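Local coordinates for farnesyl diphosphate synthase (Rhodobacter capsulatus, PDB 3M0G), which probably condenses isopentenyl diphosphate with farnesyl diphosphate in a magnesium-dependent step that makes geranylgeranyl diphosphate for carotenoids, at residues A27-L30 / R31-M34; Q62-P65 / A66-V70; A241-V244 / S245-L249. All coordinates share one frame; numbering follows the deposited sequence.

Interaction 1 (A27-L30 / R31-M34); sequences AGDL and RDAM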
# COMPACT_ATOMS: atom_id res chain seq x y z
N ALA B 27 -17.50 -7.48 7.48
CA ALA B 27 -17.50 -8.94 7.30
C ALA B 27 -17.38 -9.34 5.83
O ALA B 27 -17.72 -8.55 4.94
CB ALA B 27 -18.78 -9.54 7.91
N GLY B 28 -16.90 -10.55 5.58
CA GLY B 28 -16.83 -11.09 4.22
C GLY B 28 -15.59 -11.93 3.95
O GLY B 28 -14.72 -12.05 4.81
N ASP B 29 -15.52 -12.50 2.75
CA ASP B 29 -14.38 -13.32 2.32
C ASP B 29 -13.07 -12.54 2.38
O ASP B 29 -12.02 -13.09 2.75
CB ASP B 29 -14.62 -13.84 0.89
CG ASP B 29 -15.57 -15.04 0.84
OD1 ASP B 29 -16.55 -14.99 0.07
OD2 ASP B 29 -15.34 -16.02 1.56
N LEU B 30 -13.13 -11.26 2.02
CA LEU B 30 -11.96 -10.39 2.04
C LEU B 30 -11.41 -10.24 3.46
O LEU B 30 -10.20 -10.35 3.66
CB LEU B 30 -12.26 -9.02 1.42
CG LEU B 30 -11.20 -7.91 1.57
CD1 LEU B 30 -9.98 -8.08 0.64
CD2 LEU B 30 -11.81 -6.53 1.39
N ARG B 31 -12.28 -10.02 4.45
CA ARG B 31 -11.82 -9.95 5.85
C ARG B 31 -11.28 -11.27 6.41
O ARG B 31 -10.24 -11.29 7.09
CB ARG B 31 -12.89 -9.39 6.79
CG ARG B 31 -12.38 -9.18 8.21
CD ARG B 31 -13.47 -8.65 9.11
NE ARG B 31 -14.37 -9.73 9.52
CZ ARG B 31 -15.52 -9.54 10.15
NH1 ARG B 31 -15.94 -8.32 10.44
NH2 ARG B 31 -16.27 -10.59 10.47
N ASP B 32 -11.98 -12.37 6.13
CA ASP B 32 -11.53 -13.72 6.51
C ASP B 32 -10.16 -14.07 5.93
O ASP B 32 -9.30 -14.63 6.62
CB ASP B 32 -12.53 -14.78 6.06
CG ASP B 32 -13.93 -14.50 6.55
OD1 ASP B 32 -14.08 -13.91 7.65
OD2 ASP B 32 -14.89 -14.87 5.84
N ALA B 33 -9.98 -13.76 4.64
CA ALA B 33 -8.72 -13.98 3.96
C ALA B 33 -7.58 -13.18 4.60
O ALA B 33 -6.50 -13.72 4.84
CB ALA B 33 -8.86 -13.63 2.47
N MSE B 34 -7.85 -11.91 4.90
CA MSE B 34 -6.86 -11.05 5.56
C MSE B 34 -6.52 -11.60 6.94
O MSE B 34 -5.35 -11.75 7.29
CB MSE B 34 -7.39 -9.61 5.71
CG MSE B 34 -7.74 -8.93 4.39
SE MSE B 34 -8.61 -7.20 4.64
CE MSE B 34 -7.10 -6.25 5.46
O HOH W 1 -16.40 -12.17 7.98
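Arg31 folds back over Ala27, and its chain can be followed outward from the helix. CB sits 3.8 Å from the carbonyl O of Gly28. CG then leaves on the side away from the backbone N (chi1 -174°), and the chain stays extended until it bends about the CG-CD bond (chi3 78°), a turn that brings the guanidinium back over the residue four places earlier. NE passes 3.9 Å from Ala27 CA. The same alpha carbon stands over the centre of the planar group, 3.5 Å from CZ, so the contact is with a face. At the tip NH2 packs 3.7 Å from Ala27 CB, while NH1 donates a hydrogen bond to the carbonyl O of Leu25. With an alanine in its place, the carbonyl O of Leu25 is likely to lose this donor and Ala27 the cover on one side. This is the first turn of helix 29-37 in the mainly helical polyprenyl synthase fold, with Gly28 as N-cap. The backbone of Gly28 (phi 143°) would press a side chain against the preceding carbonyl O. Its own carbonyl O accepts from Asp32 N in a nearly straight bond, and a water bridges Gly28 N to Asp32 OD1, donating to the carboxylate. Asp29 OD2 and Asp32 OD2 lie 4.5 Å apart, two like charges near the N-terminal end of the helix, where its dipole would be expected to ease their repulsion; Asp29 also makes a weak hydrogen bond to Trp102. On the buried side Leu30 CG meets the selenium of Met34 at 4.1 Å, the two chains crossing at a slant. Both face the second subunit, Leu30 against its Val150 and Met34 against its Ala146.

Interaction 2 (Q62-P65 / A66-V70); sequences QAMP and AALAV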
# COMPACT_ATOMS: atom_id res chain seq x y z
N GLN B 62 2.37 1.47 23.42
CA GLN B 62 2.64 2.60 22.51
C GLN B 62 3.25 2.13 21.18
O GLN B 62 2.96 2.70 20.12
CB GLN B 62 3.53 3.65 23.17
CG GLN B 62 3.84 4.85 22.28
CD GLN B 62 4.68 5.91 22.96
OE1 GLN B 62 4.72 6.00 24.19
NE2 GLN B 62 5.36 6.72 22.17
N ALA B 63 4.09 1.09 21.22
CA ALA B 63 4.75 0.57 20.00
C ALA B 63 3.89 -0.36 19.14
O ALA B 63 4.21 -0.61 17.97
CB ALA B 63 6.04 -0.16 20.37
N MSE B 64 2.80 -0.88 19.71
CA MSE B 64 2.04 -1.96 19.06
C MSE B 64 1.53 -1.67 17.63
O MSE B 64 1.67 -2.54 16.74
CB MSE B 64 0.90 -2.44 19.95
CG MSE B 64 0.08 -3.55 19.33
SE MSE B 64 1.14 -5.16 19.12
CE MSE B 64 1.40 -5.53 20.99
N PRO B 65 0.93 -0.48 17.40
CA PRO B 65 0.48 -0.20 16.03
C PRO B 65 1.60 -0.29 15.00
O PRO B 65 1.35 -0.67 13.87
CB PRO B 65 -0.07 1.23 16.11
CG PRO B 65 -0.42 1.41 17.57
CD PRO B 65 0.62 0.64 18.31
N ALA B 66 2.83 0.04 15.39
CA ALA B 66 3.97 -0.08 14.49
C ALA B 66 4.32 -1.55 14.23
O ALA B 66 4.63 -1.94 13.10
CB ALA B 66 5.17 0.68 15.02
N ALA B 67 4.25 -2.35 15.29
CA ALA B 67 4.47 -3.79 15.21
C ALA B 67 3.42 -4.43 14.33
O ALA B 67 3.72 -5.30 13.52
CB ALA B 67 4.43 -4.41 16.60
N LEU B 68 2.17 -3.99 14.52
CA LEU B 68 1.07 -4.47 13.71
C LEU B 68 1.25 -4.11 12.24
O LEU B 68 1.04 -4.94 11.35
CB LEU B 68 -0.26 -3.94 14.26
CG LEU B 68 -0.75 -4.66 15.52
CD1 LEU B 68 -2.13 -4.16 15.96
CD2 LEU B 68 -0.74 -6.17 15.31
N ALA B 69 1.65 -2.87 11.98
CA ALA B 69 1.84 -2.40 10.61
C ALA B 69 2.86 -3.24 9.85
O ALA B 69 2.61 -3.60 8.68
CB ALA B 69 2.23 -0.92 10.57
N VAL B 70 4.00 -3.53 10.48
CA VAL B 70 5.04 -4.31 9.81
C VAL B 70 4.63 -5.76 9.60
O VAL B 70 4.98 -6.35 8.59
CB VAL B 70 6.50 -4.16 10.44
CG1 VAL B 70 6.66 -4.88 11.78
CG2 VAL B 70 7.57 -4.61 9.48
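Met64 and Leu68, one turn apart, supply the main apolar contact. The selenomethionine sends CG away from its backbone N (chi1 180°), which brings Met64 CG to 4.1 Å from Leu68 CG. The bend at the next bond then sets the selenium near the same leucine carbon, with Met64 SE also 4.2 Å from Ala67 CB. Leu68 CD1 touches Met64 CG as well, and the two side chains run at a slant to each other. Beyond them lies helix 3-23, where Ala13 meets Met64 and Val14, Ala17 and Met18 meet Leu68. All of this belongs to helix 60-81, one of the long helices of the polyprenyl synthase fold, kinked here because Pro65 has no N-H to give to the turn before. Ala63 and Ala67 lie against helix 44-55, whereas Pro65 and Ala66 rest on the loop residue Leu127. Among the backbone bonds, Leu68 N reaches Met64 O at 2.7 Å, and Ala69 N reaches Pro65 O at 2.9 Å. The carbonyl O of Ala63 accepts twice, from Ala67 N at 3.2 Å and, more weakly and at a bent angle of 127°, from Ala66 N. Ala66 CB comes within 3.4 Å of that same oxygen, Ala63 O.

Interaction 3 (A241-V244 / S245-L249); sequences ATFV and SLLGL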
# COMPACT_ATOMS: atom_id res chain seq x y z
N ALA B 241 21.70 -19.27 -8.07
CA ALA B 241 22.68 -18.91 -7.05
C ALA B 241 22.06 -18.57 -5.69
O ALA B 241 21.06 -17.84 -5.59
CB ALA B 241 23.55 -17.77 -7.54
N THR B 242 22.67 -19.12 -4.64
CA THR B 242 22.30 -18.84 -3.26
C THR B 242 23.56 -18.45 -2.53
O THR B 242 24.64 -18.48 -3.12
CB THR B 242 21.73 -20.09 -2.58
OG1 THR B 242 22.77 -21.06 -2.45
CG2 THR B 242 20.58 -20.69 -3.37
N PHE B 243 23.46 -18.11 -1.25
CA PHE B 243 24.66 -17.84 -0.47
C PHE B 243 25.51 -19.11 -0.24
O PHE B 243 26.74 -19.02 -0.10
CB PHE B 243 24.32 -17.07 0.82
CG PHE B 243 23.85 -15.66 0.54
CD1 PHE B 243 24.77 -14.64 0.31
CD2 PHE B 243 22.49 -15.36 0.45
CE1 PHE B 243 24.36 -13.35 0.01
CE2 PHE B 243 22.06 -14.07 0.16
CZ PHE B 243 23.00 -13.05 -0.06
N VAL B 244 24.87 -20.28 -0.25
CA VAL B 244 25.61 -21.54 -0.17
C VAL B 244 26.34 -21.85 -1.48
O VAL B 244 27.53 -22.21 -1.48
CB VAL B 244 24.70 -22.74 0.23
CG1 VAL B 244 25.52 -24.02 0.34
CG2 VAL B 244 24.00 -22.47 1.54
N SER B 245 25.65 -21.72 -2.61
CA SER B 245 26.31 -21.94 -3.89
C SER B 245 27.43 -20.90 -4.12
O SER B 245 28.52 -21.25 -4.59
CB SER B 245 25.31 -21.96 -5.05
OG SER B 245 24.84 -20.67 -5.36
N LEU B 246 27.20 -19.63 -3.75
CA LEU B 246 28.24 -18.61 -3.93
C LEU B 246 29.38 -18.67 -2.92
O LEU B 246 30.55 -18.55 -3.30
CB LEU B 246 27.64 -17.21 -4.00
CG LEU B 246 26.83 -16.86 -5.25
CD1 LEU B 246 26.07 -15.56 -5.03
CD2 LEU B 246 27.70 -16.77 -6.48
N LEU B 247 29.07 -18.86 -1.65
CA LEU B 247 30.10 -18.79 -0.60
C LEU B 247 30.64 -20.13 -0.14
O LEU B 247 31.71 -20.20 0.46
CB LEU B 247 29.61 -17.96 0.59
CG LEU B 247 29.20 -16.50 0.34
CD1 LEU B 247 28.48 -15.91 1.55
CD2 LEU B 247 30.42 -15.64 -0.03
N GLY B 248 29.92 -21.21 -0.43
CA GLY B 248 30.25 -22.53 0.12
C GLY B 248 29.42 -22.66 1.38
O GLY B 248 28.96 -21.67 1.92
N LEU B 249 29.22 -23.89 1.85
CA LEU B 249 28.44 -24.12 3.07
C LEU B 249 29.15 -23.56 4.29
O LEU B 249 28.56 -22.78 5.04
CB LEU B 249 28.10 -25.61 3.25
CG LEU B 249 27.22 -25.98 4.45
CD1 LEU B 249 26.06 -25.00 4.64
CD2 LEU B 249 26.69 -27.43 4.33
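Thr242 and Ser245 face each other across the start of helix 243-247 in a capping box, each side-chain oxygen accepting from the other's backbone N-H. Thr242 OG1 accepts from Ser245 N at 3.0 Å, almost straight, and Ser245 OG accepts from Thr242 N at 2.8 Å. Both hydroxyls are turned into the crowded position between backbone N and carbonyl carbon (chi1 67° and 74°), which folds each oxygen back to the main chain. Thr242 OG1 and Ser245 OG stand 3.6 Å apart. Phe243 and Leu247, a turn apart, lie side by side and point the same way. The leucine CD1 comes to the edge of the ring, near its plane, 4.1 Å from Phe243 CD1, so neither ring face is used in this pairing. The ring is buried against helices 199-219 and 168-194, among Leu210, Ile214 and Ile171. Phe243 N donates to Asp217 OD2, in what is by sequence the second aspartate-rich (DDxxD) motif, which in this family binds magnesium and diphosphate. On another side of the turn, Leu246 reaches back to the residue before the cap, its CG 4.1 Å from Ala241 CB. Val244 instead extends forward: CG1, on the side away from its own backbone N, approaches Leu249 CB. The helix ends at Leu247; Gly248, with positive phi, leaves it and is the N-cap of the next, 249-265. Gly248 N closes the last turn on the carbonyl O of Val244, 2.8 Å away but bent to 136° at the hydrogen.

The three contacts follow one another along the chain as separate helical turns, and none touches another. Interactions 1 and 2 are the nearest pair, with centres 21 Å apart and about 10 Å between nearest atoms. Interaction 3 lies farther off, its centre 40 Å from that of interaction 1 and 35 Å from that of interaction 2, across the chain's centre from the latter. Interactions 1 and 3 both mark helix starts. Only interaction 1 meets the second subunit. Interaction 2 sits within helix 60-81, which runs on to the first aspartate-rich motif, whereas interaction 3 bonds Asp217 in the second; in relatives these motifs bind the magnesium ions and diphosphate.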